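Local coordinates for RNA pseudouridylate synthase domain-containing protein 1 (Homo sapiens, PDB 5VBB), which probably acts as an RNA-binding pseudouridine synthase of the RluA family, converting uridine in RNA to pseudouridine, at residues S144-V149 against V164-L169; A210-I215 against A253-P258; H116-N121 against T170-Q175. One frame throughout, in Å; residues are numbered along the deposited sequence.

In the fold
All are partly buried, contact 1 most (six of eleven touching residues buried, one exposed); it pairs two strands of the large antiparallel sheet by backbone bonds and apolar side chains. Contacts 2 and 3 lie farther out, their centres about 13 and 14 Å from the chain centre. Contact 2 reaches the same sheet through strand 208-216; there one arginine grips a single backbone carbonyl, that of Thr257, with two nitrogens, and Lys167 of contact 1 packs against Leu254 and Thr257. In contact 3 the 170-175 segment follows on contact 1's second strand, and two sulfates are held by arginines, backbone N-H groups and a threonine hydroxyl. A probable Thr146 OG1-Gln175 NE2 hydrogen bond joins contacts 1 and 3.

Contact 1 of 3, residues S144-V149 against V164-L169; sequences SLTDLV and VLLKPL
Val164 sets its CG1 methyl obliquely against Leu148 CD2, 4.1 Å away. Leu165 and Val149 form a hydrogen-bonded antiparallel pair, the N of each donating to the O of the other at 2.9 Å. Leu166 meets two residues through one methyl: with CG opposite the carbonyl carbon (chi1 -60°), its CD2 is brought back toward the partner strand and lies 3.7 Å from Leu148 CG, the two side chains running alongside. The same methyl meets Thr146 CG2 at 4.0 Å, while Thr146 OG1 turns to His179. At Lys167 the bonded pairing resumes, Lys167 N lying 2.8 Å from Asp147 O, and Asp147 N donates to Lys167 O in return. Their charges do not meet, since Lys167 NZ is 5.9 Å from Asp147 OD2 and the carboxylate makes a salt bridge with Arg111. Pro168 falls at the non-hydrogen-bonded position across from Thr146, where its missing N-H costs no bond to this partner strand. Leu169 N reaches Leu145 O at 2.8 Å, and their side chains lie abreast. The 164° angle between the short strand axes is antiparallel, and the strands, consecutive in the chain, make the beta hairpin 146-156/159-168, covered on its Thr146, Leu166 and Pro168 face by helix 175-182 in the pseudouridine synthase fold.

Contact 2 of 3, residues A210-I215 against A253-P258; sequences AFYLRI and ALRATP
Thr257 O is gripped end-on by both terminal nitrogens of Arg214, at 2.8 Å from Arg214 NH1 and 3.0 Å from Arg214 NH2. The carbonyl oxygen lies close to the guanidinium plane, and the NH2 bond falls on a lone pair in the carbonyl plane. Along its NE-NH2 edge the same guanidinium holds Tyr212 OH side-on, Arg214 NE being 2.9 Å from that oxygen and NH2 giving a second bond. A bend at chi3 (-57°) turns the guanidinium so that this in-plane grip can reach both oxygens. Asp259 adds a salt bridge to NH1, and Glu223 bonds Tyr212 OH, which is consistent with a fixed orientation for both groups. Tyr212 stands just after Phe211 in strand 208-216, and the two together face Ala98 in a classic beta bulge. From this strand the tyrosine ring runs toward the end of helix 247-256, with Leu254 CB over one ring face. Leu254 CD1 comes to 3.9 Å from Tyr212 CG, the two side chains sliding past each other in opposite directions. Arg255 crosses obliquely, its CG 4.1 Å from Tyr212 CE1. Thr257 OG1 donates to Ala253 O at 2.7 Å, and Thr257 N bonds Leu254 O.

Contact 3 of 3, residues H116-N121 against T170-Q175; sequences HAIGRN and TGRTHQ. With SO4 (sulfate ion), chain D; SO4 (sulfate ion), chain C.
Arg172 lays its aliphatic part along Ile118, with Arg172 CG 4.1 Å from Ile118 CB, before its guanidinium swings out to two sulfates. Bends at chi2 (-87°) and chi3 (65°) make that turn, presenting the guanidinium edge-on to both anions. On one side Arg172 NE is 3.0 Å from O3 of the chain D sulfate, and NH1 binds its O2 at 2.9 Å. On the other, NH2 meets O1 of the chain C sulfate at 3.0 Å while also bonding Pro143 O. With an alanine here, both sulfates would be likely to lose the side chain that bridges them, and Ile118 its aliphatic cover. The stretch Gly171-Gln175, Gly-Arg-Thr-His-Gln, is a sequence characteristic of RluA-type synthases; it forms a type II turn from Arg172 to Gln175, and His174 is the N-cap position before helix 175-182. The sulfates probably come from the crystallisation liquor, but their sites, which Arg93 and Lys142 also serve, could mark where RNA phosphates lie. Thr173, whose side chain is about 6 Å from that of Asp67, the active-site residue inferred by similarity, donates through OG1 to the chain D sulfate O4 at 2.6 Å and through its backbone N to O3. Across from it, Arg120 stretches straight from CG to NE, and NE meets O1 of that sulfate at 3.0 Å in the guanidinium plane. Gln175 OE1 accepts from both Thr170 OG1 and Arg172 N. Ile118 CD1 comes within 3.8 Å of Gln175 CA.

Contact 1 of 3, residues S144-V149 against V164-L169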
loop_
_atom_site.group_PDB
_atom_site.type_symbol
_atom_site.label_atom_id
_atom_site.label_comp_id
_atom_site.label_asym_id
_atom_site.label_seq_id
_atom_site.Cartn_x
_atom_site.Cartn_y
_atom_site.Cartn_z
ATOM N N SER A 144 -13.881 -7.103 -5.695
ATOM C CA SER A 144 -12.947 -6.014 -5.509
ATOM C C SER A 144 -13.612 -4.787 -5.000
ATOM O O SER A 144 -14.673 -4.421 -5.504
ATOM C CB SER A 144 -12.247 -5.709 -6.832
ATOM O OG SER A 144 -11.721 -6.866 -7.465
ATOM N N LEU A 145 -12.993 -4.128 -4.034
ATOM C CA LEU A 145 -13.531 -2.879 -3.509
ATOM C C LEU A 145 -12.425 -2.060 -2.872
ATOM O O LEU A 145 -11.809 -2.502 -1.890
ATOM C CB LEU A 145 -14.620 -3.133 -2.489
ATOM C CG LEU A 145 -15.328 -1.863 -1.922
ATOM C CD1 LEU A 145 -15.893 -1.013 -2.991
ATOM C CD2 LEU A 145 -16.430 -2.245 -1.082
ATOM N N THR A 146 -12.213 -0.856 -3.402
ATOM C CA THR A 146 -11.250 0.116 -2.902
ATOM C C THR A 146 -11.959 1.423 -2.646
ATOM O O THR A 146 -12.589 1.991 -3.548
ATOM C CB THR A 146 -10.077 0.398 -3.872
ATOM O OG1 THR A 146 -9.371 -0.787 -4.146
ATOM C CG2 THR A 146 -9.079 1.395 -3.291
ATOM N N ASP A 147 -11.867 1.886 -1.424
ATOM C CA ASP A 147 -12.382 3.181 -1.024
ATOM C C ASP A 147 -11.253 4.208 -1.134
ATOM O O ASP A 147 -10.210 4.052 -0.512
ATOM C CB ASP A 147 -12.906 3.080 0.391
ATOM C CG ASP A 147 -13.495 4.332 0.974
ATOM O OD1 ASP A 147 -14.076 5.123 0.213
ATOM O OD2 ASP A 147 -13.467 4.471 2.212
ATOM N N LEU A 148 -11.457 5.241 -1.918
ATOM C CA LEU A 148 -10.434 6.272 -2.177
ATOM C C LEU A 148 -10.943 7.598 -1.622
ATOM O O LEU A 148 -12.000 8.061 -2.048
ATOM C CB LEU A 148 -10.214 6.387 -3.697
ATOM C CG LEU A 148 -9.166 7.371 -4.238
ATOM C CD1 LEU A 148 -8.684 6.944 -5.595
ATOM C CD2 LEU A 148 -9.713 8.828 -4.383
ATOM N N VAL A 149 -10.148 8.255 -0.788
ATOM C CA VAL A 149 -10.442 9.577 -0.224
ATOM C C VAL A 149 -9.318 10.547 -0.696
ATOM O O VAL A 149 -8.124 10.322 -0.425
ATOM C CB VAL A 149 -10.531 9.504 1.330
ATOM C CG1 VAL A 149 -10.795 10.878 1.936
ATOM C CG2 VAL A 149 -11.624 8.529 1.771
ATOM N N VAL A 164 -3.789 10.758 -1.932
ATOM C CA VAL A 164 -4.989 10.053 -1.514
ATOM C C VAL A 164 -4.742 9.079 -0.402
ATOM O O VAL A 164 -3.626 8.582 -0.238
ATOM C CB VAL A 164 -5.654 9.301 -2.700
ATOM C CG1 VAL A 164 -5.929 10.232 -3.876
ATOM C CG2 VAL A 164 -4.798 8.114 -3.156
ATOM N N LEU A 165 -5.836 8.724 0.294
ATOM C CA LEU A 165 -5.877 7.645 1.273
ATOM C C LEU A 165 -6.689 6.533 0.584
ATOM O O LEU A 165 -7.781 6.805 0.058
ATOM C CB LEU A 165 -6.569 8.102 2.559
ATOM C CG LEU A 165 -6.728 7.077 3.710
ATOM C CD1 LEU A 165 -5.402 6.652 4.245
ATOM C CD2 LEU A 165 -7.492 7.669 4.833
ATOM N N LEU A 166 -6.179 5.299 0.589
ATOM C CA LEU A 166 -6.843 4.153 -0.027
ATOM C C LEU A 166 -7.117 3.109 0.991
ATOM O O LEU A 166 -6.196 2.693 1.687
ATOM C CB LEU A 166 -5.980 3.555 -1.124
ATOM C CG LEU A 166 -5.647 4.513 -2.278
ATOM C CD1 LEU A 166 -4.453 4.064 -3.021
ATOM C CD2 LEU A 166 -6.820 4.709 -3.187
ATOM N N LYS A 167 -8.366 2.659 1.099
ATOM C CA LYS A 167 -8.716 1.595 2.036
ATOM C C LYS A 167 -9.302 0.445 1.230
ATOM O O LYS A 167 -10.444 0.523 0.768
ATOM C CB LYS A 167 -9.700 2.103 3.071
ATOM C CG LYS A 167 -9.945 1.108 4.208
ATOM C CD LYS A 167 -11.079 1.560 5.068
ATOM C CE LYS A 167 -11.473 0.508 6.053
ATOM N NZ LYS A 167 -12.621 0.953 6.872
ATOM N N PRO A 168 -8.522 -0.609 0.979
ATOM C CA PRO A 168 -9.101 -1.754 0.275
ATOM C C PRO A 168 -9.930 -2.604 1.231
ATOM O O PRO A 168 -9.516 -2.802 2.365
ATOM C CB PRO A 168 -7.889 -2.536 -0.195
ATOM C CG PRO A 168 -6.788 -2.231 0.797
ATOM C CD PRO A 168 -7.141 -0.881 1.425
ATOM N N LEU A 169 -11.071 -3.102 0.778
ATOM C CA LEU A 169 -11.875 -4.039 1.558
ATOM C C LEU A 169 -11.719 -5.436 1.005
ATOM O O LEU A 169 -12.372 -6.327 1.499
ATOM C CB LEU A 169 -13.341 -3.616 1.592
ATOM C CG LEU A 169 -13.578 -2.278 2.317
ATOM C CD1 LEU A 169 -15.031 -1.883 2.281
ATOM C CD2 LEU A 169 -13.118 -2.353 3.774
#

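Contact 2 of 3, residues A210-I215 against A253-P258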
loop_
_atom_site.group_PDB
_atom_site.type_symbol
_atom_site.label_atom_id
_atom_site.label_comp_id
_atom_site.label_asym_id
_atom_site.label_seq_id
_atom_site.Cartn_x
_atom_site.Cartn_y
_atom_site.Cartn_z
ATOM N N ALA A 210 2.011 1.514 2.452
ATOM C CA ALA A 210 1.071 0.845 3.371
ATOM C C ALA A 210 1.186 1.586 4.680
ATOM O O ALA A 210 2.168 1.468 5.392
ATOM C CB ALA A 210 1.439 -0.628 3.511
ATOM N N PHE A 211 0.175 2.365 4.986
ATOM C CA PHE A 211 0.173 3.322 6.081
ATOM C C PHE A 211 -0.404 2.799 7.375
ATOM O O PHE A 211 0.243 2.901 8.406
ATOM C CB PHE A 211 -0.634 4.537 5.591
ATOM C CG PHE A 211 -0.882 5.647 6.569
ATOM C CD1 PHE A 211 0.177 6.401 7.068
ATOM C CD2 PHE A 211 -2.170 6.080 6.824
ATOM C CE1 PHE A 211 -0.062 7.558 7.815
ATOM C CE2 PHE A 211 -2.403 7.165 7.642
ATOM C CZ PHE A 211 -1.355 7.934 8.086
ATOM N N TYR A 212 -1.594 2.222 7.335
ATOM C CA TYR A 212 -2.320 1.785 8.504
ATOM C C TYR A 212 -2.524 0.281 8.428
ATOM O O TYR A 212 -2.832 -0.248 7.362
ATOM C CB TYR A 212 -3.657 2.530 8.586
ATOM C CG TYR A 212 -4.487 2.116 9.778
ATOM C CD1 TYR A 212 -4.250 2.654 11.040
ATOM C CD2 TYR A 212 -5.505 1.177 9.650
ATOM C CE1 TYR A 212 -4.940 2.187 12.162
ATOM C CE2 TYR A 212 -6.229 0.743 10.752
ATOM C CZ TYR A 212 -5.973 1.272 11.998
ATOM O OH TYR A 212 -6.739 0.810 13.038
ATOM N N LEU A 213 -2.297 -0.405 9.533
ATOM C CA LEU A 213 -2.481 -1.855 9.585
ATOM C C LEU A 213 -2.991 -2.240 10.970
ATOM O O LEU A 213 -2.465 -1.773 11.961
ATOM C CB LEU A 213 -1.161 -2.565 9.242
ATOM C CG LEU A 213 -1.085 -4.104 9.398
ATOM C CD1 LEU A 213 -1.915 -4.808 8.318
ATOM C CD2 LEU A 213 0.388 -4.576 9.353
ATOM N N ARG A 214 -4.069 -3.002 11.035
ATOM C CA ARG A 214 -4.640 -3.460 12.290
ATOM C C ARG A 214 -4.926 -4.933 12.141
ATOM O O ARG A 214 -5.676 -5.292 11.244
ATOM C CB ARG A 214 -5.918 -2.711 12.624
ATOM C CG ARG A 214 -6.408 -2.964 14.056
ATOM C CD ARG A 214 -7.914 -2.768 14.193
ATOM N NE ARG A 214 -8.338 -1.441 13.772
ATOM C CZ ARG A 214 -9.597 -1.054 13.567
ATOM N NH1 ARG A 214 -10.603 -1.902 13.751
ATOM N NH2 ARG A 214 -9.857 0.181 13.181
ATOM N N ILE A 215 -4.320 -5.786 13.015
ATOM C CA ILE A 215 -4.462 -7.235 12.981
ATOM C C ILE A 215 -5.007 -7.615 14.388
ATOM O O ILE A 215 -4.260 -7.606 15.358
ATOM C CB ILE A 215 -3.119 -7.902 12.658
ATOM C CG1 ILE A 215 -2.490 -7.288 11.354
ATOM C CG2 ILE A 215 -3.304 -9.426 12.544
ATOM C CD1 ILE A 215 -1.106 -7.712 11.050
ATOM N N ALA A 253 -10.722 8.348 12.319
ATOM C CA ALA A 253 -11.880 7.567 11.860
ATOM C C ALA A 253 -11.498 6.111 11.574
ATOM O O ALA A 253 -12.245 5.195 11.929
ATOM C CB ALA A 253 -12.531 8.205 10.629
ATOM N N LEU A 254 -10.316 5.893 11.017
ATOM C CA LEU A 254 -9.812 4.536 10.768
ATOM C C LEU A 254 -9.709 3.758 12.045
ATOM O O LEU A 254 -10.204 2.651 12.116
ATOM C CB LEU A 254 -8.400 4.571 10.139
ATOM C CG LEU A 254 -8.301 4.602 8.638
ATOM C CD1 LEU A 254 -6.888 4.839 8.222
ATOM C CD2 LEU A 254 -8.761 3.254 8.011
ATOM N N ARG A 255 -9.093 4.355 13.063
ATOM C CA ARG A 255 -8.853 3.717 14.381
ATOM C C ARG A 255 -10.134 3.313 15.061
ATOM O O ARG A 255 -10.195 2.235 15.677
ATOM C CB ARG A 255 -8.049 4.665 15.294
ATOM C CG ARG A 255 -6.612 4.887 14.832
ATOM C CD ARG A 255 -5.839 5.831 15.768
ATOM N NE ARG A 255 -4.392 5.576 15.739
ATOM C CZ ARG A 255 -3.419 6.493 15.727
ATOM N NH1 ARG A 255 -2.147 6.118 15.702
ATOM N NH2 ARG A 255 -3.711 7.792 15.736
ATOM N N ALA A 256 -11.185 4.155 14.920
ATOM C CA ALA A 256 -12.505 3.910 15.529
ATOM C C ALA A 256 -13.393 2.986 14.731
ATOM O O ALA A 256 -14.422 2.552 15.267
ATOM C CB ALA A 256 -13.232 5.215 15.730
ATOM N N THR A 257 -13.028 2.650 13.490
ATOM C CA THR A 257 -13.869 1.759 12.689
ATOM C C THR A 257 -13.844 0.332 13.226
ATOM O O THR A 257 -12.777 -0.196 13.480
ATOM C CB THR A 257 -13.470 1.791 11.212
ATOM O OG1 THR A 257 -13.536 3.148 10.760
ATOM C CG2 THR A 257 -14.402 0.950 10.333
ATOM N N PRO A 258 -15.001 -0.339 13.385
ATOM C CA PRO A 258 -14.972 -1.735 13.857
ATOM C C PRO A 258 -14.179 -2.672 12.930
ATOM O O PRO A 258 -14.047 -2.403 11.732
ATOM C CB PRO A 258 -16.467 -2.128 13.894
ATOM C CG PRO A 258 -17.203 -0.854 13.919
ATOM C CD PRO A 258 -16.387 0.134 13.181
#

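Contact 3 of 3, residues H116-N121 against T170-Q175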
loop_
_atom_site.group_PDB
_atom_site.type_symbol
_atom_site.label_atom_id
_atom_site.label_comp_id
_atom_site.label_asym_id
_atom_site.label_seq_id
_atom_site.Cartn_x
_atom_site.Cartn_y
_atom_site.Cartn_z
ATOM N N HIS A 116 -14.881 -2.061 -9.584
ATOM C CA HIS A 116 -14.663 -2.906 -10.769
ATOM C C HIS A 116 -13.910 -4.145 -10.354
ATOM O O HIS A 116 -12.914 -4.039 -9.640
ATOM C CB HIS A 116 -13.812 -2.215 -11.841
ATOM C CG HIS A 116 -14.405 -0.992 -12.467
ATOM N ND1 HIS A 116 -15.771 -0.792 -12.529
ATOM C CD2 HIS A 116 -13.778 0.055 -13.050
ATOM C CE1 HIS A 116 -15.931 0.368 -13.148
ATOM N NE2 HIS A 116 -14.751 0.920 -13.458
ATOM N N ALA A 117 -14.375 -5.309 -10.807
ATOM C CA ALA A 117 -13.755 -6.587 -10.478
ATOM C C ALA A 117 -12.377 -6.682 -11.162
ATOM O O ALA A 117 -12.199 -6.125 -12.238
ATOM C CB ALA A 117 -14.661 -7.735 -10.895
ATOM N N ILE A 118 -11.418 -7.361 -10.498
ATOM C CA ILE A 118 -10.041 -7.536 -10.948
ATOM C C ILE A 118 -9.825 -8.983 -11.299
ATOM O O ILE A 118 -10.113 -9.849 -10.499
ATOM C CB ILE A 118 -9.044 -7.029 -9.881
ATOM C CG1 ILE A 118 -9.276 -5.526 -9.666
ATOM C CG2 ILE A 118 -7.581 -7.298 -10.302
ATOM C CD1 ILE A 118 -8.431 -4.826 -8.599
ATOM N N GLY A 119 -9.361 -9.226 -12.511
ATOM C CA GLY A 119 -9.002 -10.553 -12.978
ATOM C C GLY A 119 -7.538 -10.597 -13.340
ATOM O O GLY A 119 -6.808 -9.612 -13.173
ATOM N N ARG A 120 -7.097 -11.735 -13.857
ATOM C CA ARG A 120 -5.711 -11.905 -14.274
ATOM C C ARG A 120 -5.656 -11.769 -15.801
ATOM O O ARG A 120 -6.581 -12.145 -16.533
ATOM C CB ARG A 120 -5.123 -13.209 -13.720
ATOM C CG ARG A 120 -4.640 -12.973 -12.289
ATOM C CD ARG A 120 -4.460 -14.218 -11.445
ATOM N NE ARG A 120 -3.954 -13.884 -10.107
ATOM C CZ ARG A 120 -2.683 -13.611 -9.800
ATOM N NH1 ARG A 120 -1.741 -13.628 -10.739
ATOM N NH2 ARG A 120 -2.345 -13.321 -8.549
ATOM N N ASN A 121 -4.612 -11.085 -16.249
ATOM C CA ASN A 121 -4.433 -10.753 -17.638
ATOM C C ASN A 121 -3.868 -11.972 -18.374
ATOM O O ASN A 121 -2.810 -12.482 -18.001
ATOM C CB ASN A 121 -3.472 -9.559 -17.742
ATOM C CG ASN A 121 -3.684 -8.697 -18.941
ATOM O OD1 ASN A 121 -4.273 -9.111 -19.942
ATOM N ND2 ASN A 121 -3.188 -7.471 -18.864
ATOM N N THR A 170 -10.891 -5.619 -0.033
ATOM C CA THR A 170 -10.600 -6.923 -0.619
ATOM C C THR A 170 -9.084 -6.995 -0.780
ATOM O O THR A 170 -8.412 -5.984 -0.604
ATOM C CB THR A 170 -11.327 -7.126 -1.908
ATOM O OG1 THR A 170 -10.992 -6.065 -2.769
ATOM C CG2 THR A 170 -12.834 -7.194 -1.728
ATOM N N GLY A 171 -8.567 -8.171 -1.119
ATOM C CA GLY A 171 -7.142 -8.401 -1.232
ATOM C C GLY A 171 -6.666 -8.863 -2.588
ATOM O O GLY A 171 -5.817 -9.740 -2.661
ATOM N N ARG A 172 -7.111 -8.235 -3.672
ATOM C CA ARG A 172 -6.691 -8.697 -5.010
ATOM C C ARG A 172 -5.235 -8.351 -5.236
ATOM O O ARG A 172 -4.779 -7.354 -4.720
ATOM C CB ARG A 172 -7.544 -8.060 -6.124
ATOM C CG ARG A 172 -9.047 -8.185 -5.967
ATOM C CD ARG A 172 -9.553 -9.487 -6.565
ATOM N NE ARG A 172 -9.027 -10.638 -5.819
ATOM C CZ ARG A 172 -9.473 -11.071 -4.642
ATOM N NH1 ARG A 172 -8.902 -12.117 -4.054
ATOM N NH2 ARG A 172 -10.500 -10.468 -4.042
ATOM N N THR A 173 -4.526 -9.108 -6.058
ATOM C CA THR A 173 -3.122 -8.788 -6.360
ATOM C C THR A 173 -3.056 -7.436 -7.072
ATOM O O THR A 173 -3.915 -7.148 -7.885
ATOM C CB THR A 173 -2.499 -9.922 -7.184
ATOM O OG1 THR A 173 -2.378 -11.070 -6.353
ATOM C CG2 THR A 173 -1.125 -9.537 -7.783
ATOM N N HIS A 174 -2.127 -6.561 -6.682
ATOM C CA HIS A 174 -1.972 -5.207 -7.257
ATOM C C HIS A 174 -3.293 -4.398 -7.271
ATOM O O HIS A 174 -3.473 -3.525 -8.120
ATOM C CB HIS A 174 -1.411 -5.284 -8.670
ATOM C CG HIS A 174 -0.135 -6.057 -8.803
ATOM N ND1 HIS A 174 0.238 -6.597 -10.011
ATOM C CD2 HIS A 174 0.807 -6.361 -7.882
ATOM C CE1 HIS A 174 1.415 -7.174 -9.807
ATOM N NE2 HIS A 174 1.782 -7.079 -8.538
ATOM N N GLN A 175 -4.213 -4.693 -6.353
ATOM C CA GLN A 175 -5.536 -4.046 -6.334
ATOM C C GLN A 175 -5.528 -2.550 -6.439
ATOM O O GLN A 175 -6.230 -1.983 -7.268
ATOM C CB GLN A 175 -6.265 -4.378 -5.050
ATOM C CG GLN A 175 -7.636 -3.736 -4.985
ATOM C CD GLN A 175 -8.584 -4.392 -4.030
ATOM O OE1 GLN A 175 -8.647 -5.625 -3.904
ATOM N NE2 GLN A 175 -9.353 -3.592 -3.328
HETATM S S SO4 D . -5.984 -12.567 -6.841
HETATM O O1 SO4 D . -6.059 -13.472 -7.984
HETATM O O2 SO4 D . -6.721 -13.137 -5.693
HETATM O O3 SO4 D . -6.492 -11.236 -7.209
HETATM O O4 SO4 D . -4.605 -12.419 -6.482
HETATM S S SO4 C . -10.568 -11.135 -0.544
HETATM O O1 SO4 C . -11.707 -10.586 -1.276
HETATM O O2 SO4 C . -10.600 -12.571 -0.646
HETATM O O3 SO4 C . -9.325 -10.719 -1.126
HETATM O O4 SO4 C . -10.613 -10.699 0.844
#